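Tol-Pal system protein TolB (PDB 7MX5) probably works in the periplasm as part of the Tol-Pal system, which helps the outer membrane invaginate during cell division and keep its integrity. Local coordinates at residues R135-R141 / E391-W397; A181-Y186 / Y197-S202; T343-E349 / Y362-E366. One frame throughout, in Å; residues are numbered along the deposited sequence.

Contact 1: R135-R141 / E391-W397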
loop_
_atom_site.group_PDB
_atom_site.type_symbol
_atom_site.label_atom_id
_atom_site.label_comp_id
_atom_site.label_asym_id
_atom_site.label_seq_id
_atom_site.Cartn_x
_atom_site.Cartn_y
_atom_site.Cartn_z
ATOM N N ARG A 135 5.937 -4.295 -0.093
ATOM C CA ARG A 135 5.428 -4.791 -1.360
ATOM C C ARG A 135 3.972 -4.388 -1.540
ATOM O O ARG A 135 3.238 -4.186 -0.568
ATOM C CB ARG A 135 5.568 -6.314 -1.447
ATOM C CG ARG A 135 6.972 -6.814 -1.148
ATOM C CD ARG A 135 7.822 -6.843 -2.405
ATOM N NE ARG A 135 7.468 -7.967 -3.261
ATOM C CZ ARG A 135 7.964 -8.177 -4.472
ATOM N NH1 ARG A 135 8.842 -7.348 -5.013
ATOM N NH2 ARG A 135 7.567 -9.243 -5.160
ATOM N N ILE A 136 3.564 -4.267 -2.801
ATOM C CA ILE A 136 2.193 -3.939 -3.169
ATOM C C ILE A 136 1.727 -4.944 -4.210
ATOM O O ILE A 136 2.393 -5.140 -5.233
ATOM C CB ILE A 136 2.069 -2.504 -3.718
ATOM C CG1 ILE A 136 2.541 -1.484 -2.679
ATOM C CG2 ILE A 136 0.635 -2.216 -4.140
ATOM C CD1 ILE A 136 2.385 -0.045 -3.122
ATOM N N ALA A 137 0.590 -5.582 -3.949
ATOM C CA ALA A 137 -0.000 -6.516 -4.894
ATOM C C ALA A 137 -1.030 -5.806 -5.762
ATOM O O ALA A 137 -1.691 -4.859 -5.326
ATOM C CB ALA A 137 -0.652 -7.688 -4.164
ATOM N N TYR A 138 -1.164 -6.274 -7.000
ATOM C CA TYR A 138 -2.085 -5.670 -7.951
ATOM C C TYR A 138 -2.408 -6.693 -9.031
ATOM O O TYR A 138 -1.728 -7.711 -9.173
ATOM C CB TYR A 138 -1.499 -4.391 -8.561
ATOM C CG TYR A 138 -0.131 -4.578 -9.181
ATOM C CD1 TYR A 138 1.023 -4.446 -8.419
ATOM C CD2 TYR A 138 0.005 -4.891 -10.527
ATOM C CE1 TYR A 138 2.274 -4.620 -8.981
ATOM C CE2 TYR A 138 1.251 -5.062 -11.098
ATOM C CZ TYR A 138 2.381 -4.928 -10.321
ATOM O OH TYR A 138 3.623 -5.101 -10.887
ATOM N N VAL A 139 -3.460 -6.407 -9.794
ATOM C CA VAL A 139 -3.909 -7.272 -10.878
ATOM C C VAL A 139 -3.880 -6.470 -12.170
ATOM O O VAL A 139 -4.607 -5.478 -12.309
ATOM C CB VAL A 139 -5.315 -7.836 -10.622
ATOM C CG1 VAL A 139 -5.748 -8.712 -11.788
ATOM C CG2 VAL A 139 -5.344 -8.619 -9.321
ATOM N N LEU A 140 -3.044 -6.900 -13.112
ATOM C CA LEU A 140 -2.981 -6.286 -14.431
ATOM C C LEU A 140 -4.022 -6.930 -15.337
ATOM O O LEU A 140 -4.047 -8.156 -15.491
ATOM C CB LEU A 140 -1.585 -6.439 -15.035
ATOM C CG LEU A 140 -0.446 -5.702 -14.329
ATOM C CD1 LEU A 140 0.890 -6.038 -14.972
ATOM C CD2 LEU A 140 -0.689 -4.202 -14.349
ATOM N N ARG A 141 -4.879 -6.103 -15.928
ATOM C CA ARG A 141 -5.918 -6.560 -16.842
ATOM C C ARG A 141 -5.590 -6.065 -18.243
ATOM O O ARG A 141 -5.482 -4.854 -18.468
ATOM C CB ARG A 141 -7.295 -6.061 -16.406
ATOM C CG ARG A 141 -7.704 -6.500 -15.012
ATOM C CD ARG A 141 -9.116 -6.043 -14.695
ATOM N NE ARG A 141 -9.499 -6.350 -13.323
ATOM C CZ ARG A 141 -10.683 -6.067 -12.797
ATOM N NH1 ARG A 141 -11.629 -5.473 -13.504
ATOM N NH2 ARG A 141 -10.922 -6.388 -11.529
ATOM N N GLU A 391 -4.797 -1.959 -17.786
ATOM C CA GLU A 391 -5.137 -1.238 -16.570
ATOM C C GLU A 391 -4.671 -2.021 -15.351
ATOM O O GLU A 391 -4.515 -3.243 -15.390
ATOM C CB GLU A 391 -6.647 -0.971 -16.474
ATOM C CG GLU A 391 -7.494 -2.225 -16.330
ATOM C CD GLU A 391 -8.980 -1.928 -16.335
ATOM O OE1 GLU A 391 -9.362 -0.798 -15.964
ATOM O OE2 GLU A 391 -9.767 -2.824 -16.710
ATOM N N VAL A 392 -4.448 -1.290 -14.261
ATOM C CA VAL A 392 -4.049 -1.858 -12.978
ATOM C C VAL A 392 -5.211 -1.691 -12.011
ATOM O O VAL A 392 -5.765 -0.592 -11.883
ATOM C CB VAL A 392 -2.778 -1.186 -12.432
ATOM C CG1 VAL A 392 -1.966 -2.177 -11.617
ATOM C CG2 VAL A 392 -1.953 -0.612 -13.572
ATOM N N ARG A 393 -5.583 -2.775 -11.333
ATOM C CA ARG A 393 -6.768 -2.776 -10.488
ATOM C C ARG A 393 -6.481 -3.474 -9.167
ATOM O O ARG A 393 -5.581 -4.312 -9.059
ATOM C CB ARG A 393 -7.956 -3.462 -11.181
ATOM C CG ARG A 393 -8.190 -3.016 -12.614
ATOM C CD ARG A 393 -9.037 -1.760 -12.655
ATOM N NE ARG A 393 -10.170 -1.845 -11.744
ATOM C CZ ARG A 393 -11.427 -2.012 -12.129
ATOM N NH1 ARG A 393 -11.750 -2.108 -13.409
ATOM N NH2 ARG A 393 -12.384 -2.085 -11.209
ATOM N N GLU A 394 -7.273 -3.106 -8.158
ATOM C CA GLU A 394 -7.345 -3.756 -6.853
ATOM C C GLU A 394 -5.981 -3.877 -6.182
ATOM O O GLU A 394 -5.483 -4.995 -5.993
ATOM C CB GLU A 394 -7.986 -5.137 -6.999
ATOM C CG GLU A 394 -9.499 -5.130 -6.855
ATOM C CD GLU A 394 -10.150 -6.380 -7.418
ATOM O OE1 GLU A 394 -9.569 -6.993 -8.339
ATOM O OE2 GLU A 394 -11.242 -6.750 -6.938
ATOM N N PRO A 395 -5.354 -2.769 -5.796
ATOM C CA PRO A 395 -4.078 -2.857 -5.083
ATOM C C PRO A 395 -4.278 -3.239 -3.624
ATOM O O PRO A 395 -5.340 -3.035 -3.033
ATOM C CB PRO A 395 -3.509 -1.441 -5.208
ATOM C CG PRO A 395 -4.717 -0.575 -5.273
ATOM C CD PRO A 395 -5.768 -1.371 -6.011
ATOM N N ALA A 396 -3.222 -3.807 -3.045
ATOM C CA ALA A 396 -3.240 -4.206 -1.640
ATOM C C ALA A 396 -1.832 -4.054 -1.084
ATOM O O ALA A 396 -0.947 -4.853 -1.406
ATOM C CB ALA A 396 -3.744 -5.638 -1.478
ATOM N N TRP A 397 -1.629 -3.030 -0.259
ATOM C CA TRP A 397 -0.328 -2.798 0.354
ATOM C C TRP A 397 -0.053 -3.856 1.415
ATOM O O TRP A 397 -0.875 -4.082 2.308
ATOM C CB TRP A 397 -0.280 -1.402 0.973
ATOM C CG TRP A 397 1.074 -0.758 0.948
ATOM C CD1 TRP A 397 2.256 -1.315 1.344
ATOM C CD2 TRP A 397 1.384 0.572 0.513
ATOM N NE1 TRP A 397 3.282 -0.415 1.178
ATOM C CE2 TRP A 397 2.773 0.751 0.669
ATOM C CE3 TRP A 397 0.622 1.628 0.004
ATOM C CZ2 TRP A 397 3.415 1.942 0.335
ATOM C CZ3 TRP A 397 1.261 2.810 -0.328
ATOM C CH2 TRP A 397 2.644 2.956 -0.160
HETATM O O HOH W 1 -8.673 -7.596 -10.748
#

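Contact 2: A181-Y186 / Y197-S202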
loop_
_atom_site.group_PDB
_atom_site.type_symbol
_atom_site.label_atom_id
_atom_site.label_comp_id
_atom_site.label_asym_id
_atom_site.label_seq_id
_atom_site.Cartn_x
_atom_site.Cartn_y
_atom_site.Cartn_z
ATOM N N ALA A 181 2.090 -11.088 5.958
ATOM C CA ALA A 181 2.512 -10.858 4.577
ATOM C C ALA A 181 3.347 -12.003 4.011
ATOM O O ALA A 181 4.097 -11.807 3.049
ATOM C CB ALA A 181 3.278 -9.535 4.444
ATOM N N LYS A 182 3.236 -13.201 4.584
ATOM C CA LYS A 182 3.934 -14.360 4.041
ATOM C C LYS A 182 3.140 -15.057 2.949
ATOM O O LYS A 182 3.733 -15.685 2.065
ATOM C CB LYS A 182 4.250 -15.363 5.154
ATOM C CG LYS A 182 5.652 -15.244 5.725
ATOM C CD LYS A 182 5.631 -15.312 7.243
ATOM C CE LYS A 182 7.034 -15.222 7.820
ATOM N NZ LYS A 182 7.138 -15.929 9.126
ATOM N N LYS A 183 1.815 -14.960 2.992
ATOM C CA LYS A 183 0.950 -15.573 1.998
ATOM C C LYS A 183 0.022 -14.514 1.421
ATOM O O LYS A 183 -0.234 -13.476 2.036
ATOM C CB LYS A 183 0.129 -16.723 2.599
ATOM C CG LYS A 183 0.972 -17.870 3.131
ATOM C CD LYS A 183 0.114 -19.082 3.453
ATOM C CE LYS A 183 0.973 -20.305 3.731
ATOM N NZ LYS A 183 1.373 -20.391 5.163
ATOM N N ILE A 184 -0.478 -14.788 0.219
ATOM C CA ILE A 184 -1.432 -13.913 -0.447
ATOM C C ILE A 184 -2.616 -14.751 -0.906
ATOM O O ILE A 184 -2.454 -15.913 -1.299
ATOM C CB ILE A 184 -0.793 -13.158 -1.634
ATOM C CG1 ILE A 184 -1.769 -12.123 -2.196
ATOM C CG2 ILE A 184 -0.350 -14.125 -2.723
ATOM C CD1 ILE A 184 -1.151 -10.771 -2.423
ATOM N N ALA A 185 -3.809 -14.171 -0.828
ATOM C CA ALA A 185 -5.025 -14.814 -1.290
ATOM C C ALA A 185 -5.633 -14.006 -2.427
ATOM O O ALA A 185 -5.367 -12.811 -2.582
ATOM C CB ALA A 185 -6.046 -14.973 -0.159
ATOM N N TYR A 186 -6.463 -14.677 -3.220
ATOM C CA TYR A 186 -7.065 -14.055 -4.389
ATOM C C TYR A 186 -8.230 -14.914 -4.854
ATOM O O TYR A 186 -8.333 -16.094 -4.511
ATOM C CB TYR A 186 -6.043 -13.877 -5.516
ATOM C CG TYR A 186 -5.310 -15.151 -5.876
ATOM C CD1 TYR A 186 -5.809 -16.010 -6.846
ATOM C CD2 TYR A 186 -4.124 -15.499 -5.239
ATOM C CE1 TYR A 186 -5.147 -17.177 -7.175
ATOM C CE2 TYR A 186 -3.454 -16.662 -5.564
ATOM C CZ TYR A 186 -3.970 -17.498 -6.533
ATOM O OH TYR A 186 -3.310 -18.659 -6.863
ATOM N N TYR A 197 -8.069 -18.837 -3.437
ATOM C CA TYR A 197 -6.830 -19.569 -3.239
ATOM C C TYR A 197 -5.978 -18.877 -2.182
ATOM O O TYR A 197 -6.098 -17.671 -1.958
ATOM C CB TYR A 197 -6.046 -19.678 -4.548
ATOM C CG TYR A 197 -6.708 -20.539 -5.601
ATOM C CD1 TYR A 197 -7.650 -20.006 -6.471
ATOM C CD2 TYR A 197 -6.385 -21.882 -5.731
ATOM C CE1 TYR A 197 -8.254 -20.789 -7.439
ATOM C CE2 TYR A 197 -6.979 -22.671 -6.700
ATOM C CZ TYR A 197 -7.916 -22.120 -7.547
ATOM O OH TYR A 197 -8.514 -22.904 -8.508
ATOM N N LEU A 198 -5.118 -19.655 -1.528
ATOM C CA LEU A 198 -4.156 -19.137 -0.561
ATOM C C LEU A 198 -2.770 -19.593 -0.996
ATOM O O LEU A 198 -2.468 -20.790 -0.963
ATOM C CB LEU A 198 -4.475 -19.615 0.854
ATOM C CG LEU A 198 -3.722 -18.886 1.969
ATOM C CD1 LEU A 198 -3.833 -17.377 1.796
ATOM C CD2 LEU A 198 -4.233 -19.312 3.336
ATOM N N GLN A 199 -1.929 -18.642 -1.393
ATOM C CA GLN A 199 -0.655 -18.933 -2.038
ATOM C C GLN A 199 0.494 -18.611 -1.092
ATOM O O GLN A 199 0.655 -17.460 -0.671
ATOM C CB GLN A 199 -0.518 -18.140 -3.337
ATOM C CG GLN A 199 0.695 -18.517 -4.168
ATOM C CD GLN A 199 0.401 -18.505 -5.654
ATOM O OE1 GLN A 199 -0.752 -18.612 -6.072
ATOM N NE2 GLN A 199 1.446 -18.379 -6.464
ATOM N N ASP A 200 1.292 -19.626 -0.768
ATOM C CA ASP A 200 2.510 -19.425 0.007
ATOM C C ASP A 200 3.561 -18.760 -0.874
ATOM O O ASP A 200 3.996 -19.339 -1.873
ATOM C CB ASP A 200 3.013 -20.765 0.543
ATOM C CG ASP A 200 4.157 -20.618 1.535
ATOM O OD1 ASP A 200 5.149 -19.928 1.225
ATOM O OD2 ASP A 200 4.062 -21.204 2.634
ATOM N N LEU A 201 3.973 -17.548 -0.507
ATOM C CA LEU A 201 4.932 -16.808 -1.318
ATOM C C LEU A 201 6.362 -17.314 -1.174
ATOM O O LEU A 201 7.216 -16.935 -1.983
ATOM C CB LEU A 201 4.878 -15.320 -0.972
ATOM C CG LEU A 201 3.536 -14.636 -1.226
ATOM C CD1 LEU A 201 3.503 -13.268 -0.570
ATOM C CD2 LEU A 201 3.269 -14.527 -2.720
ATOM N N SER A 202 6.646 -18.151 -0.177
ATOM C CA SER A 202 7.992 -18.686 0.007
ATOM C C SER A 202 8.222 -19.919 -0.863
ATOM O O SER A 202 9.086 -19.913 -1.746
ATOM C CB SER A 202 8.230 -19.011 1.486
ATOM O OG SER A 202 9.614 -19.033 1.788
#

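Contact 3: T343-E349 / Y362-E366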
loop_
_atom_site.group_PDB
_atom_site.type_symbol
_atom_site.label_atom_id
_atom_site.label_comp_id
_atom_site.label_asym_id
_atom_site.label_seq_id
_atom_site.Cartn_x
_atom_site.Cartn_y
_atom_site.Cartn_z
ATOM N N THR A 343 -8.948 12.918 -3.117
ATOM C CA THR A 343 -8.773 13.071 -4.555
ATOM C C THR A 343 -9.955 12.461 -5.298
ATOM O O THR A 343 -10.616 11.555 -4.772
ATOM C CB THR A 343 -7.471 12.400 -5.001
ATOM O OG1 THR A 343 -7.328 12.500 -6.424
ATOM C CG2 THR A 343 -7.470 10.931 -4.599
ATOM N N PRO A 344 -10.265 12.928 -6.504
ATOM C CA PRO A 344 -11.221 12.199 -7.345
ATOM C C PRO A 344 -10.616 10.894 -7.840
ATOM O O PRO A 344 -9.397 10.733 -7.928
ATOM C CB PRO A 344 -11.503 13.158 -8.508
ATOM C CG PRO A 344 -10.859 14.456 -8.154
ATOM C CD PRO A 344 -9.827 14.196 -7.112
ATOM N N THR A 345 -11.496 9.948 -8.155
ATOM C CA THR A 345 -11.080 8.653 -8.671
ATOM C C THR A 345 -12.093 8.170 -9.697
ATOM O O THR A 345 -13.268 8.549 -9.662
ATOM C CB THR A 345 -10.923 7.613 -7.551
ATOM O OG1 THR A 345 -10.574 6.344 -8.118
ATOM C CG2 THR A 345 -12.215 7.475 -6.760
ATOM N N SER A 346 -11.624 7.328 -10.616
ATOM C CA SER A 346 -12.446 6.846 -11.716
ATOM C C SER A 346 -13.047 5.470 -11.464
ATOM O O SER A 346 -13.864 5.015 -12.271
ATOM C CB SER A 346 -11.623 6.804 -13.011
ATOM O OG SER A 346 -11.025 8.061 -13.279
ATOM N N LEU A 347 -12.675 4.804 -10.374
ATOM C CA LEU A 347 -13.088 3.429 -10.129
ATOM C C LEU A 347 -13.688 3.304 -8.738
ATOM O O LEU A 347 -13.099 3.769 -7.757
ATOM C CB LEU A 347 -11.904 2.469 -10.279
ATOM C CG LEU A 347 -11.248 2.446 -11.660
ATOM C CD1 LEU A 347 -9.989 1.598 -11.642
ATOM C CD2 LEU A 347 -12.229 1.941 -12.705
ATOM N N ASP A 348 -14.862 2.675 -8.660
ATOM C CA ASP A 348 -15.486 2.333 -7.384
ATOM C C ASP A 348 -14.793 1.077 -6.862
ATOM O O ASP A 348 -15.285 -0.049 -6.978
ATOM C CB ASP A 348 -16.988 2.135 -7.557
ATOM C CG ASP A 348 -17.672 1.695 -6.279
ATOM O OD1 ASP A 348 -17.275 2.169 -5.195
ATOM O OD2 ASP A 348 -18.613 0.876 -6.360
ATOM N N GLU A 349 -13.613 1.284 -6.281
ATOM C CA GLU A 349 -12.732 0.193 -5.895
ATOM C C GLU A 349 -12.039 0.543 -4.585
ATOM O O GLU A 349 -11.783 1.713 -4.293
ATOM C CB GLU A 349 -11.700 -0.090 -6.995
ATOM C CG GLU A 349 -10.934 -1.391 -6.843
ATOM C CD GLU A 349 -10.512 -1.964 -8.182
ATOM O OE1 GLU A 349 -11.380 -2.504 -8.901
ATOM O OE2 GLU A 349 -9.316 -1.863 -8.524
ATOM N N TYR A 362 -4.521 3.375 -4.640
ATOM C CA TYR A 362 -5.834 3.130 -5.219
ATOM C C TYR A 362 -5.691 3.060 -6.730
ATOM O O TYR A 362 -4.699 3.520 -7.302
ATOM C CB TYR A 362 -6.841 4.215 -4.816
ATOM C CG TYR A 362 -6.469 5.606 -5.280
ATOM C CD1 TYR A 362 -5.493 6.343 -4.622
ATOM C CD2 TYR A 362 -7.094 6.182 -6.380
ATOM C CE1 TYR A 362 -5.149 7.613 -5.044
ATOM C CE2 TYR A 362 -6.756 7.452 -6.809
ATOM C CZ TYR A 362 -5.785 8.162 -6.136
ATOM O OH TYR A 362 -5.443 9.426 -6.560
ATOM N N ALA A 363 -6.697 2.471 -7.370
ATOM C CA ALA A 363 -6.722 2.315 -8.818
ATOM C C ALA A 363 -7.626 3.375 -9.430
ATOM O O ALA A 363 -8.756 3.576 -8.970
ATOM C CB ALA A 363 -7.202 0.917 -9.208
ATOM N N THR A 364 -7.130 4.048 -10.464
ATOM C CA THR A 364 -7.884 5.092 -11.145
ATOM C C THR A 364 -7.463 5.112 -12.611
ATOM O O THR A 364 -6.700 4.255 -13.068
ATOM C CB THR A 364 -7.669 6.452 -10.466
ATOM O OG1 THR A 364 -8.401 7.462 -11.172
ATOM C CG2 THR A 364 -6.194 6.816 -10.458
ATOM N N ARG A 365 -7.967 6.097 -13.351
ATOM C CA ARG A 365 -7.656 6.247 -14.767
ATOM C C ARG A 365 -7.351 7.705 -15.063
ATOM O O ARG A 365 -8.140 8.591 -14.723
ATOM C CB ARG A 365 -8.816 5.765 -15.649
ATOM C CG ARG A 365 -9.043 4.263 -15.618
ATOM C CD ARG A 365 -10.377 3.900 -16.250
ATOM N NE ARG A 365 -10.676 2.478 -16.115
ATOM C CZ ARG A 365 -11.752 1.889 -16.618
ATOM N NH1 ARG A 365 -12.658 2.571 -17.299
ATOM N NH2 ARG A 365 -11.923 0.583 -16.433
ATOM N N GLU A 366 -6.206 7.949 -15.696
ATOM C CA GLU A 366 -5.794 9.286 -16.108
ATOM C C GLU A 366 -5.456 9.239 -17.589
ATOM O O GLU A 366 -4.599 8.452 -18.004
ATOM C CB GLU A 366 -4.596 9.775 -15.290
ATOM C CG GLU A 366 -4.514 11.284 -15.145
ATOM C CD GLU A 366 -3.541 11.707 -14.064
ATOM O OE1 GLU A 366 -3.792 11.385 -12.884
ATOM O OE2 GLU A 366 -2.526 12.358 -14.392
HETATM O O HOH W 2 -10.407 4.074 -6.709
#

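Contact 1: R135-R141 / E391-W397
Arg141 sets off with CG anti to its carbonyl carbon (chi1 -59°), and the chain, extended from CG to NE, carries the guanidinium across Arg393 to Glu394. Arg393 is bent twice, which brings its guanidinium beside that of Arg141. The two planes are 34° apart, and Arg141 NH1 sits over one face of the Arg393 group, 3.4 Å from Arg393 NH1. Arg393 CG covers one face of the Arg141 guanidinium. At its edge, Arg141 NH2 makes a salt bridge of 3.5 Å to Glu394 OE1. Glu394 OE2 is hydrogen-bonded to Ser174 OG. Water 1 lies near the guanidinium plane and bridges the same pair, 2.7 Å from Arg141 NH2 and 2.6 Å from Glu394 OE1.

Behind these groups the strands run antiparallel with six backbone hydrogen bonds. A beta bulge interrupts the register where Tyr138 lies across from Glu394 and Pro395. There Pro395 CA comes within 3.1 Å of Ala137 O as a CA-H...O contact. The sheet face of Ile136, Leu140, Val392 and Trp397 is apolar. Ile136 CD1 sits 3.8 Å from the centroid of the Trp397 six-membered ring and 9° off its normal, a CH-pi contact. Val392 CG1 meets both Tyr138 CD2, at 3.5 Å, and Leu140 CD2.

The C-terminal strand 391-397 thus completes a blade begun by 135-141, the Velcro closure of a six-bladed propeller. Arg393 is also paired with Glu349, and Glu391 with Arg365. Two arginines at such close range probably rely on these surrounding carboxylates to balance their charge, and the closing seam therefore combines backbone pairing with a charge network on one face and a greasy layer on the other.

Contact 2: A181-Y186 / Y197-S202
The Tyr186 ring has Tyr197 CB over one face, a CH-pi contact with the carbon 4.0 Å from the ring centroid. At its edge, near the ring plane, is Gln199 OE1. The Tyr197 ring itself is turned only 19° from that of Tyr186, but the two are slid apart, with centroids 5.7 Å from each other and little overlap. Tyr186 OH donates a hydrogen bond of 2.7 Å to Gln199 OE1, reaching the amide oxygen almost in line with its C=O. Gln199 NE2 is held by Val165 O, which fixes which way round the amide lies.

Ile184 is on this same face. Its CG2 meets Leu201 CD2 at 3.6 Å, just past the end of the strand. On the other face Ala185 CB touches Leu198 CD1, and Lys183 NZ forms a long salt bridge of 3.8 Å to Asp200 OD2. The second oxygen, Asp200 OD1, accepts from Ser202 N at 2.7 Å and makes an Asx turn where the strand gives way to loop.

This is the middle hairpin of a four-stranded propeller blade. Strand 172-177 pairs beside Ala185, and strand 206-211 beside Leu198. Ile184, Tyr186 and Leu201 pack on strand 150-156 of the preceding blade, while Ala185 and Leu198 meet Phe221 of the following one.

Contact 3: T343-E349 / Y362-E366
Leu347 touches Ala363 and Arg365 where two blades of the six-bladed beta-propeller meet. It belongs to the connection that leaves the outermost strand 339-344 of one blade and leads to strand 352-353 of the next. Its CB lies 3.6 Å from Ala363 O, and CG stays against the same oxygen. There the side chain forks. CD1 lies 3.5 Å from Ala363 O and also packs on Ala363 CB. CD2 goes to Arg365 and sits over one face of its guanidinium, 3.8 Å from Arg365 NE and offset toward the rim. The two side chains cross at about a right angle. Arg365 NH2 has its polar partner in Glu391.

The backbone of Ser346 also bonds across the contact. Ser346 N donates a hydrogen bond of 3.3 Å to Thr364 OG1, which is placed anti to the Thr364 backbone N (chi1 179°). At the strand end of the connection, Thr343 CG2 packs 3.2 Å from Tyr362 OH. Glu349 OE2 touches Ala363 CB, but the carboxylate has its polar partners on the closing strand, Arg393 and the backbone of Glu394.

Water 2 bridges the two segments. It accepts from Thr345 OG1 at 2.7 Å and donates to Leu347 O and to Ala363 O, the latter at 2.8 Å.

Contact 1 closes the propeller ring, and the other two are nested inside its long chain loop, in series with each other. It touches both. Toward contact 2, whose centre is 15 Å away, Ala137 CB packs on Ile184 CD1 at 3.6 Å, joining the closing blade to the one after it. Toward contact 3, 13 Å away between centres, the link is part polar, part packing: Arg393 NH2 makes a salt bridge of 2.6 Å to Glu349 OE1, and Arg393 NE also packs on Leu347 CD1. Contacts 2 and 3 do not touch; their nearest atoms are about 13 Å apart. Contact 3 lies at the blade before the closing one, contact 2 in the blade after.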